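Local coordinates for protein VlsE1 (Borreliella burgdorferi, PDB 1L8W) that serves as a variable surface lipoprotein antigen of the Lyme disease spirochaete, whose sequence switching probably helps the bacterium evade the host immune response, at residues T64-V69 against G314-L319; S155-A160 against A250-K255. All blocks are in the same frame, centred on the assembly; numbering follows the deposited sequence.

Contact 1 (T64-V69 against G314-L319); sequences TYFTTV and GAITGL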
ATOM      1  N   THR A  64       4.272  -5.388  11.552  1.00 15.70           N
ATOM      2  CA  THR A  64       4.104  -6.741  12.085  1.00 12.74           C
ATOM      3  C   THR A  64       3.847  -7.733  10.948  1.00 13.62           C
ATOM      4  O   THR A  64       4.390  -8.845  10.940  1.00 11.96           O
ATOM      5  CB  THR A  64       2.927  -6.782  13.085  1.00 13.11           C
ATOM      6  OG1 THR A  64       3.211  -5.900  14.178  1.00 16.69           O
ATOM      7  CG2 THR A  64       2.706  -8.192  13.622  1.00 14.34           C
ATOM      8  N   TYR A  65       3.008  -7.325   9.997  1.00 13.54           N
ATOM      9  CA  TYR A  65       2.693  -8.156   8.844  1.00 13.60           C
ATOM     10  C   TYR A  65       3.970  -8.546   8.095  1.00 13.51           C
ATOM     11  O   TYR A  65       4.213  -9.729   7.852  1.00 15.97           O
ATOM     12  CB  TYR A  65       1.748  -7.422   7.887  1.00 15.59           C
ATOM     13  CG  TYR A  65       1.638  -8.090   6.530  1.00 15.88           C
ATOM     14  CD1 TYR A  65       0.797  -9.194   6.326  1.00 13.13           C
ATOM     15  CD2 TYR A  65       2.425  -7.657   5.464  1.00 16.67           C
ATOM     16  CE1 TYR A  65       0.755  -9.847   5.089  1.00 15.84           C
ATOM     17  CE2 TYR A  65       2.391  -8.301   4.225  1.00 18.07           C
ATOM     18  CZ  TYR A  65       1.560  -9.395   4.043  1.00 19.37           C
ATOM     19  OH  TYR A  65       1.565 -10.033   2.821  1.00 19.13           O
ATOM     20  N   PHE A  66       4.788  -7.560   7.734  1.00 13.55           N
ATOM     21  CA  PHE A  66       6.032  -7.852   7.023  1.00 13.36           C
ATOM     22  C   PHE A  66       7.003  -8.710   7.839  1.00 12.74           C
ATOM     23  O   PHE A  66       7.572  -9.659   7.313  1.00 12.72           O
ATOM     24  CB  PHE A  66       6.731  -6.556   6.576  1.00 15.04           C
ATOM     25  CG  PHE A  66       6.028  -5.832   5.453  1.00 14.52           C
ATOM     26  CD1 PHE A  66       5.731  -6.485   4.258  1.00 16.83           C
ATOM     27  CD2 PHE A  66       5.678  -4.490   5.585  1.00 12.96           C
ATOM     28  CE1 PHE A  66       5.092  -5.803   3.204  1.00 17.39           C
ATOM     29  CE2 PHE A  66       5.047  -3.805   4.549  1.00 11.59           C
ATOM     30  CZ  PHE A  66       4.752  -4.457   3.358  1.00 16.03           C
ATOM     31  N   THR A  67       7.188  -8.386   9.119  1.00 15.87           N
ATOM     32  CA  THR A  67       8.093  -9.160   9.971  1.00 12.74           C
ATOM     33  C   THR A  67       7.643 -10.623   9.996  1.00 15.93           C
ATOM     34  O   THR A  67       8.451 -11.541   9.817  1.00 14.90           O
ATOM     35  CB  THR A  67       8.113  -8.642  11.424  1.00 15.09           C
ATOM     36  OG1 THR A  67       8.287  -7.219  11.430  1.00  9.77           O
ATOM     37  CG2 THR A  67       9.293  -9.291  12.212  1.00 11.60           C
ATOM     38  N   THR A  68       6.344 -10.829  10.205  1.00 15.49           N
ATOM     39  CA  THR A  68       5.771 -12.168  10.245  1.00 14.56           C
ATOM     40  C   THR A  68       6.014 -12.891   8.910  1.00 15.68           C
ATOM     41  O   THR A  68       6.297 -14.085   8.899  1.00 15.05           O
ATOM     42  CB  THR A  68       4.244 -12.113  10.534  1.00 16.79           C
ATOM     43  OG1 THR A  68       4.012 -11.401  11.757  1.00 19.13           O
ATOM     44  CG2 THR A  68       3.667 -13.524  10.669  1.00 13.59           C
ATOM     45  N   VAL A  69       5.891 -12.165   7.797  1.00 16.73           N
ATOM     46  CA  VAL A  69       6.120 -12.721   6.468  1.00 15.63           C
ATOM     47  C   VAL A  69       7.596 -13.090   6.347  1.00 16.88           C
ATOM     48  O   VAL A  69       7.948 -14.143   5.818  1.00 19.15           O
ATOM     49  CB  VAL A  69       5.790 -11.687   5.341  1.00 19.82           C
ATOM     50  CG1 VAL A  69       6.320 -12.196   3.993  1.00 16.80           C
ATOM     51  CG2 VAL A  69       4.299 -11.447   5.263  1.00 17.71           C
ATOM     52  N   GLY A 314      -3.048  -8.210   1.057  1.00 11.47           N
ATOM     53  CA  GLY A 314      -3.600  -9.501   0.698  1.00 13.83           C
ATOM     54  C   GLY A 314      -3.054  -9.924  -0.655  1.00 14.60           C
ATOM     55  O   GLY A 314      -2.750 -11.095  -0.866  1.00 17.27           O
ATOM     56  N   ALA A 315      -2.906  -8.974  -1.574  1.00 12.50           N
ATOM     57  CA  ALA A 315      -2.380  -9.300  -2.894  1.00 15.96           C
ATOM     58  C   ALA A 315      -0.896  -9.695  -2.794  1.00 18.47           C
ATOM     59  O   ALA A 315      -0.423 -10.578  -3.515  1.00 19.38           O
ATOM     60  CB  ALA A 315      -2.568  -8.105  -3.851  1.00 12.56           C
ATOM     61  N   ILE A 316      -0.166  -9.040  -1.893  1.00 19.76           N
ATOM     62  CA  ILE A 316       1.244  -9.348  -1.699  1.00 19.30           C
ATOM     63  C   ILE A 316       1.317 -10.779  -1.181  1.00 19.06           C
ATOM     64  O   ILE A 316       2.156 -11.571  -1.618  1.00 20.45           O
ATOM     65  CB  ILE A 316       1.903  -8.374  -0.685  1.00 18.46           C
ATOM     66  CG1 ILE A 316       2.045  -6.983  -1.317  1.00 14.67           C
ATOM     67  CG2 ILE A 316       3.264  -8.897  -0.258  1.00 14.35           C
ATOM     68  CD1 ILE A 316       2.634  -5.939  -0.384  1.00 15.51           C
ATOM     69  N   THR A 317       0.411 -11.111  -0.272  1.00 19.01           N
ATOM     70  CA  THR A 317       0.341 -12.453   0.289  1.00 17.98           C
ATOM     71  C   THR A 317       0.067 -13.479  -0.816  1.00 20.24           C
ATOM     72  O   THR A 317       0.695 -14.539  -0.864  1.00 20.91           O
ATOM     73  CB  THR A 317      -0.764 -12.528   1.358  1.00 19.30           C
ATOM     74  OG1 THR A 317      -0.403 -11.701   2.467  1.00 20.40           O
ATOM     75  CG2 THR A 317      -0.964 -13.958   1.846  1.00 20.92           C
ATOM     76  N   GLY A 318      -0.867 -13.161  -1.709  1.00 20.65           N
ATOM     77  CA  GLY A 318      -1.185 -14.076  -2.790  1.00 20.35           C
ATOM     78  C   GLY A 318      -0.020 -14.231  -3.754  1.00 21.40           C
ATOM     79  O   GLY A 318       0.306 -15.339  -4.175  1.00 22.19           O
ATOM     80  N   LEU A 319       0.607 -13.110  -4.098  1.00 22.06           N
ATOM     81  CA  LEU A 319       1.745 -13.102  -5.011  1.00 20.88           C
ATOM     82  C   LEU A 319       2.885 -13.939  -4.439  1.00 21.39           C
ATOM     83  O   LEU A 319       3.396 -14.852  -5.089  1.00 20.01           O
ATOM     84  CB  LEU A 319       2.227 -11.672  -5.223  1.00 22.36           C
ATOM     85  CG  LEU A 319       3.464 -11.539  -6.113  1.00 28.59           C
ATOM     86  CD1 LEU A 319       3.073 -11.875  -7.552  1.00 28.14           C
ATOM     87  CD2 LEU A 319       4.038 -10.130  -6.028  1.00 28.41           C
TER
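Two long helices near the two ends of the modelled chain, 59-80 and 294-333, run side by side in the helical bundle of this Borrelia lipoprotein, and Tyr65 spans the gap between them to meet Thr317. The Tyr65 OH lies 2.6 Å from Thr317 OG1, a short hydrogen bond in which either hydroxyl could be the donor. A long, rigid side chain suits this place because the local helix axes stay 12.2 Å apart at their closest, wider than directly packed helices usually are. Tyr65 carries CG anti to the backbone N (chi1 167°), which sends the ring across to the partner helix with its hydroxyl leading. Thr317 OG1 sits at the edge of that ring, close to its plane. It also hydrogen-bonds to Leu313 O one turn earlier in its own helix, so the threonine hydroxyl ties its own backbone and the neighbouring helix together.

Although far apart in sequence, helices 59-80 and 294-333 lie nearly parallel here, with 10° between the N-to-C directions of the local segments. Ile316 lays its CG2 methyl against the tyrosine hydroxyl, 3.7 Å from Tyr65 OH. The apolar part of the contact joins two buried side chains: Ile316 CD1 approaches the edge of the Phe66 ring, 4.4 Å from Phe66 CE1. Ile166 of helix 153-170 touches both Phe66 and Ile316. Tyr65 and Phe66 additionally pack on Leu313, a turn before Thr317 in helix 294-333. Within helix 59-80, Phe66 CE1 sits at the edge of the Tyr65 ring, and Val69 CG2 lies 3.6 Å above one face of that ring, offset toward its rim.

Contact 2 (S155-A160 against A250-K255); sequences SVKGIA and AAIGDK
Val156 presses both methyl groups and its CB against the CG1 branch of Ile252, joining helix 153-170 to the C-terminal end of the short helix 247-252 in the interior of this largely helical protein. The two side chains meet at a slant, and the tightest approach is Val156 CG2 to Ile252 CG1, 3.4 Å, shorter than a usual carbon-carbon contact. Val156 CB is 3.5 Å from the same Ile252 CG1, so one methylene is held against the fork of the valine. The isoleucine offers this branch because CG1 stands anti to its own carbonyl carbon (chi1 -67°).

Short, beta-branched Val156 and the methyl of Ala251 suit the close backbones, the CA atoms of Val156 and Ile252 being 6.6 Å apart, with Ile252 supplying its CG1 branch. Ala251 CB lies 4.1 Å from Val156 CG1, and Ile248 from the preceding turn extends the apolar patch onto Val156 and Ala160. Straight after Ile252 the helix ends, and Gly253 takes a positive phi of 84° with psi extended; a side chain there would collide with the carbonyl oxygen of Ile252, which is why glycine suits the place. Ala251 O, near this helix end, accepts a hydrogen bond from Arg279 NH1. At the margin of the contact, Lys157 lends the aliphatic part of its chain, with CG 4.3 Å from Ile252 CD1.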
ATOM      1  N   SER A 155       9.317   6.923   4.729  1.00 23.52           N
ATOM      2  CA  SER A 155       8.426   5.792   4.990  1.00 21.76           C
ATOM      3  C   SER A 155       7.631   5.483   3.717  1.00 21.42           C
ATOM      4  O   SER A 155       7.492   4.322   3.328  1.00 20.23           O
ATOM      5  CB  SER A 155       7.457   6.127   6.130  1.00 21.26           C
ATOM      6  OG  SER A 155       6.554   5.067   6.373  1.00 17.26           O
ATOM      7  N   VAL A 156       7.118   6.532   3.074  1.00 21.31           N
ATOM      8  CA  VAL A 156       6.339   6.384   1.843  1.00 20.85           C
ATOM      9  C   VAL A 156       7.148   5.706   0.747  1.00 18.34           C
ATOM     10  O   VAL A 156       6.781   4.639   0.261  1.00 17.91           O
ATOM     11  CB  VAL A 156       5.863   7.759   1.289  1.00 22.70           C
ATOM     12  CG1 VAL A 156       5.057   7.552   0.029  1.00 23.05           C
ATOM     13  CG2 VAL A 156       5.027   8.496   2.318  1.00 24.44           C
ATOM     14  N   LYS A 157       8.258   6.330   0.365  1.00 19.05           N
ATOM     15  CA  LYS A 157       9.109   5.798  -0.696  1.00 17.72           C
ATOM     16  C   LYS A 157       9.693   4.444  -0.372  1.00 18.46           C
ATOM     17  O   LYS A 157       9.845   3.602  -1.264  1.00 16.98           O
ATOM     18  CB  LYS A 157      10.243   6.770  -1.025  1.00 18.68           C
ATOM     19  CG  LYS A 157       9.790   8.038  -1.711  1.00 20.96           C
ATOM     20  CD  LYS A 157      10.966   8.742  -2.362  1.00 26.73           C
ATOM     21  CE  LYS A 157      12.006   9.148  -1.337  1.00 28.65           C
ATOM     22  NZ  LYS A 157      11.397  10.024  -0.297  1.00 27.90           N
ATOM     23  N   GLY A 158      10.033   4.238   0.900  1.00 16.63           N
ATOM     24  CA  GLY A 158      10.595   2.962   1.305  1.00 13.43           C
ATOM     25  C   GLY A 158       9.566   1.854   1.236  1.00 15.34           C
ATOM     26  O   GLY A 158       9.858   0.734   0.820  1.00 17.44           O
ATOM     27  N   ILE A 159       8.342   2.156   1.648  1.00 17.13           N
ATOM     28  CA  ILE A 159       7.305   1.141   1.606  1.00 18.48           C
ATOM     29  C   ILE A 159       7.050   0.770   0.149  1.00 18.89           C
ATOM     30  O   ILE A 159       6.903  -0.408  -0.182  1.00 18.18           O
ATOM     31  CB  ILE A 159       6.018   1.644   2.299  1.00 18.65           C
ATOM     32  CG1 ILE A 159       6.266   1.745   3.810  1.00 17.06           C
ATOM     33  CG2 ILE A 159       4.847   0.695   2.036  1.00 14.78           C
ATOM     34  CD1 ILE A 159       5.070   2.237   4.592  1.00 16.64           C
ATOM     35  N   ALA A 160       7.028   1.778  -0.721  1.00 20.93           N
ATOM     36  CA  ALA A 160       6.804   1.553  -2.150  1.00 21.07           C
ATOM     37  C   ALA A 160       7.940   0.728  -2.770  1.00 22.76           C
ATOM     38  O   ALA A 160       7.701  -0.256  -3.482  1.00 21.39           O
ATOM     39  CB  ALA A 160       6.675   2.894  -2.873  1.00 20.68           C
ATOM     40  N   ALA A 250       1.642  11.954  -4.284  1.00 18.61           N
ATOM     41  CA  ALA A 250       0.354  12.346  -3.719  1.00 17.11           C
ATOM     42  C   ALA A 250       0.255  11.938  -2.258  1.00 15.26           C
ATOM     43  O   ALA A 250      -0.251  12.704  -1.437  1.00 18.22           O
ATOM     44  CB  ALA A 250      -0.806  11.721  -4.531  1.00 12.96           C
ATOM     45  N   ALA A 251       0.738  10.740  -1.936  1.00 12.23           N
ATOM     46  CA  ALA A 251       0.703  10.227  -0.560  1.00 12.81           C
ATOM     47  C   ALA A 251       1.549  11.064   0.416  1.00 14.77           C
ATOM     48  O   ALA A 251       1.108  11.361   1.521  1.00 16.57           O
ATOM     49  CB  ALA A 251       1.156   8.762  -0.533  1.00 10.47           C
ATOM     50  N   ILE A 252       2.764  11.438   0.020  1.00 17.13           N
ATOM     51  CA  ILE A 252       3.591  12.258   0.897  1.00 18.57           C
ATOM     52  C   ILE A 252       2.903  13.604   1.093  1.00 21.60           C
ATOM     53  O   ILE A 252       2.769  14.084   2.224  1.00 23.60           O
ATOM     54  CB  ILE A 252       5.010  12.472   0.318  1.00 16.40           C
ATOM     55  CG1 ILE A 252       5.762  11.139   0.308  1.00 15.04           C
ATOM     56  CG2 ILE A 252       5.761  13.530   1.144  1.00 16.06           C
ATOM     57  CD1 ILE A 252       7.111  11.174  -0.381  1.00 16.72           C
ATOM     58  N   GLY A 253       2.464  14.221  -0.004  1.00 22.82           N
ATOM     59  CA  GLY A 253       1.776  15.498   0.114  1.00 22.96           C
ATOM     60  C   GLY A 253       2.627  16.760   0.201  1.00 26.70           C
ATOM     61  O   GLY A 253       3.866  16.713   0.193  1.00 24.63           O
ATOM     62  N   ASP A 254       1.932  17.890   0.317  1.00 27.50           N
ATOM     63  CA  ASP A 254       2.530  19.224   0.375  1.00 31.49           C
ATOM     64  C   ASP A 254       1.881  20.061   1.486  1.00 31.91           C
ATOM     65  O   ASP A 254       0.744  19.812   1.868  1.00 31.07           O
ATOM     66  CB  ASP A 254       2.335  19.888  -0.997  1.00 35.14           C
ATOM     67  CG  ASP A 254       2.778  21.337  -1.033  1.00 37.62           C
ATOM     68  OD1 ASP A 254       2.077  22.193  -0.448  1.00 41.53           O
ATOM     69  OD2 ASP A 254       3.826  21.619  -1.656  1.00 39.69           O
ATOM     70  N   LYS A 255       2.605  21.053   1.999  1.00 35.57           N
ATOM     71  CA  LYS A 255       2.082  21.898   3.075  1.00 38.03           C
ATOM     72  C   LYS A 255       0.941  22.835   2.681  1.00 40.03           C
ATOM     73  O   LYS A 255       0.095  23.151   3.518  1.00 40.63           O
ATOM     74  CB  LYS A 255       3.210  22.717   3.717  1.00 40.11           C
ATOM     75  CG  LYS A 255       4.293  21.871   4.391  1.00 43.03           C
ATOM     76  CD  LYS A 255       5.081  22.663   5.425  1.00 45.88           C
ATOM     77  CE  LYS A 255       4.203  23.032   6.626  1.00 48.75           C
ATOM     78  NZ  LYS A 255       4.931  23.810   7.684  1.00 49.72           N
TER

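Contact 2 is nested in the chain within the loop closed by contact 1: 64-69 and 314-319 link helices 59-80 and 294-333, while 155-160 and 250-255 join elements from the region between them. Their centres are 20 Å apart, on opposite sides of the chain's centre, and their nearest atoms come within about 5 Å without touching. Helix 153-170 connects the two places, since it supplies Val156 to contact 2 and, further along, Ile166 to the apolar side of contact 1. The contacts differ in character: contact 1 is partly buried and centred on a hydroxyl pair, whereas contact 2 is buried and wholly apolar across its two segments.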